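Local structure of protein SMG-7 (Caenorhabditis elegans, 3ZHE) at residues Glu182-His187 / Gly202-Ile207. The protein forms with SMG-5 a heterodimer whose arrangement of two 14-3-3-like domains is required for efficient nonsense-mediated mRNA decay. Residues are numbered along the deposited sequence; the frame is centred on the assembly and turned at random.
Sequences ESVYFH and GGLTNI
Val-184 stands with CG1 opposite its backbone N and CG2 opposite its carbonyl carbon (chi1 168°), which sends one methyl to Leu-204 and the other to Ile-207. The chi1 of -58° at Ile-207 puts CG2 opposite its own backbone N, and that methyl meets Val-184 CG2 at 3.6 Å. Leu-204 does more: its side chain crosses that of Val-184 at about a right angle, with CD2 4.0 Å from Val-184 CG1. The same CD2 lies against the carbonyl O of Val-184, 3.4 Å away, and against CB of His-187, at 3.6 Å. That carbonyl O is hydrogen-bonded to the side chain of Thr-188. The two helices, 180-191 and 200-209, follow each other in the chain and run nearly antiparallel, 155° between the short segments with axes 9.5 Å apart, in an all-helical region assigned to the Est1 DNA/RNA-binding family of the TPR clan. The CA of Gly-203 faces the imidazole of His-187, with no side chain between them. Ser-183 OG lies at the edge of that ring, in its plane; OG is hydrogen-bonded to Ser-175 of helix 164-176, while His-187 ND1 has a weak hydrogen bond to Asn-168 of the same helix. Pro-262, on helix 257-270, also packs against Val-184.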
loop_
_atom_site.group_PDB
_atom_site.type_symbol
_atom_site.label_atom_id
_atom_site.label_comp_id
_atom_site.label_asym_id
_atom_site.label_seq_id
_atom_site.Cartn_x
_atom_site.Cartn_y
_atom_site.Cartn_z
ATOM N N GLU B 182 -4.788 27.114 10.487
ATOM C CA GLU B 182 -4.516 26.096 9.481
ATOM C C GLU B 182 -5.752 25.834 8.633
ATOM O O GLU B 182 -5.647 25.563 7.436
ATOM C CB GLU B 182 -4.063 24.799 10.153
ATOM N N SER B 183 -6.919 25.914 9.262
ATOM C CA SER B 183 -8.182 25.742 8.559
ATOM C C SER B 183 -8.352 26.824 7.502
ATOM O O SER B 183 -8.702 26.536 6.359
ATOM C CB SER B 183 -9.355 25.776 9.538
ATOM O OG SER B 183 -10.589 25.696 8.850
ATOM N N VAL B 184 -8.097 28.069 7.893
ATOM C CA VAL B 184 -8.171 29.196 6.972
ATOM C C VAL B 184 -7.212 29.001 5.803
ATOM O O VAL B 184 -7.596 29.162 4.639
ATOM C CB VAL B 184 -7.859 30.524 7.685
ATOM C CG1 VAL B 184 -7.654 31.638 6.672
ATOM C CG2 VAL B 184 -8.976 30.872 8.652
ATOM N N TYR B 185 -5.971 28.641 6.119
ATOM C CA TYR B 185 -4.965 28.384 5.090
ATOM C C TYR B 185 -5.413 27.318 4.085
ATOM O O TYR B 185 -5.373 27.534 2.868
ATOM C CB TYR B 185 -3.636 27.983 5.731
ATOM C CG TYR B 185 -2.654 27.380 4.757
ATOM C CD1 TYR B 185 -2.102 28.143 3.740
ATOM C CD2 TYR B 185 -2.282 26.046 4.852
ATOM C CE1 TYR B 185 -1.209 27.598 2.841
ATOM C CE2 TYR B 185 -1.386 25.490 3.960
ATOM C CZ TYR B 185 -0.853 26.271 2.956
ATOM O OH TYR B 185 0.039 25.727 2.064
ATOM N N PHE B 186 -5.843 26.173 4.607
ATOM C CA PHE B 186 -6.301 25.064 3.777
ATOM C C PHE B 186 -7.504 25.435 2.909
ATOM O O PHE B 186 -7.528 25.126 1.718
ATOM C CB PHE B 186 -6.636 23.850 4.644
ATOM C CG PHE B 186 -5.432 23.074 5.098
ATOM C CD1 PHE B 186 -4.417 22.756 4.210
ATOM C CD2 PHE B 186 -5.314 22.661 6.416
ATOM C CE1 PHE B 186 -3.307 22.038 4.627
ATOM C CE2 PHE B 186 -4.206 21.946 6.840
ATOM C CZ PHE B 186 -3.202 21.635 5.944
ATOM N N HIS B 187 -8.500 26.085 3.507
ATOM C CA HIS B 187 -9.681 26.520 2.765
ATOM C C HIS B 187 -9.294 27.492 1.650
ATOM O O HIS B 187 -9.876 27.472 0.563
ATOM C CB HIS B 187 -10.716 27.165 3.697
ATOM C CG HIS B 187 -11.537 26.179 4.474
ATOM N ND1 HIS B 187 -12.510 25.396 3.891
ATOM C CD2 HIS B 187 -11.543 25.868 5.792
ATOM C CE1 HIS B 187 -13.072 24.635 4.815
ATOM N NE2 HIS B 187 -12.503 24.902 5.975
ATOM N N GLY B 202 -17.360 29.836 1.235
ATOM C CA GLY B 202 -18.307 29.823 2.334
ATOM C C GLY B 202 -17.617 29.498 3.641
ATOM O O GLY B 202 -17.742 30.235 4.623
ATOM N N GLY B 203 -16.852 28.410 3.630
ATOM C CA GLY B 203 -16.103 27.985 4.798
ATOM C C GLY B 203 -15.286 29.121 5.376
ATOM O O GLY B 203 -15.405 29.440 6.563
ATOM N N LEU B 204 -14.484 29.748 4.519
ATOM C CA LEU B 204 -13.653 30.873 4.923
ATOM C C LEU B 204 -14.506 31.930 5.603
ATOM O O LEU B 204 -14.177 32.392 6.699
ATOM C CB LEU B 204 -12.940 31.473 3.711
ATOM C CG LEU B 204 -11.755 30.689 3.156
ATOM C CD1 LEU B 204 -11.360 31.227 1.792
ATOM C CD2 LEU B 204 -10.590 30.774 4.123
ATOM N N THR B 205 -15.620 32.278 4.961
ATOM C CA THR B 205 -16.510 33.299 5.492
ATOM C C THR B 205 -16.933 32.894 6.894
ATOM O O THR B 205 -16.846 33.693 7.831
ATOM C CB THR B 205 -17.761 33.482 4.613
ATOM O OG1 THR B 205 -17.441 33.174 3.251
ATOM C CG2 THR B 205 -18.277 34.911 4.705
ATOM N N ASN B 206 -17.336 31.633 7.038
ATOM C CA ASN B 206 -17.799 31.119 8.322
ATOM C C ASN B 206 -16.772 31.332 9.423
ATOM O O ASN B 206 -17.124 31.596 10.572
ATOM C CB ASN B 206 -18.147 29.633 8.221
ATOM C CG ASN B 206 -19.612 29.360 8.486
ATOM O OD1 ASN B 206 -20.482 30.114 8.051
ATOM N ND2 ASN B 206 -19.894 28.284 9.209
ATOM N N ILE B 207 -15.497 31.227 9.066
ATOM C CA ILE B 207 -14.444 31.416 10.049
ATOM C C ILE B 207 -14.287 32.897 10.350
ATOM O O ILE B 207 -14.196 33.298 11.514
ATOM C CB ILE B 207 -13.103 30.843 9.567
ATOM C CG1 ILE B 207 -13.243 29.352 9.262
ATOM C CG2 ILE B 207 -12.031 31.055 10.620
ATOM C CD1 ILE B 207 -13.578 28.514 10.476
#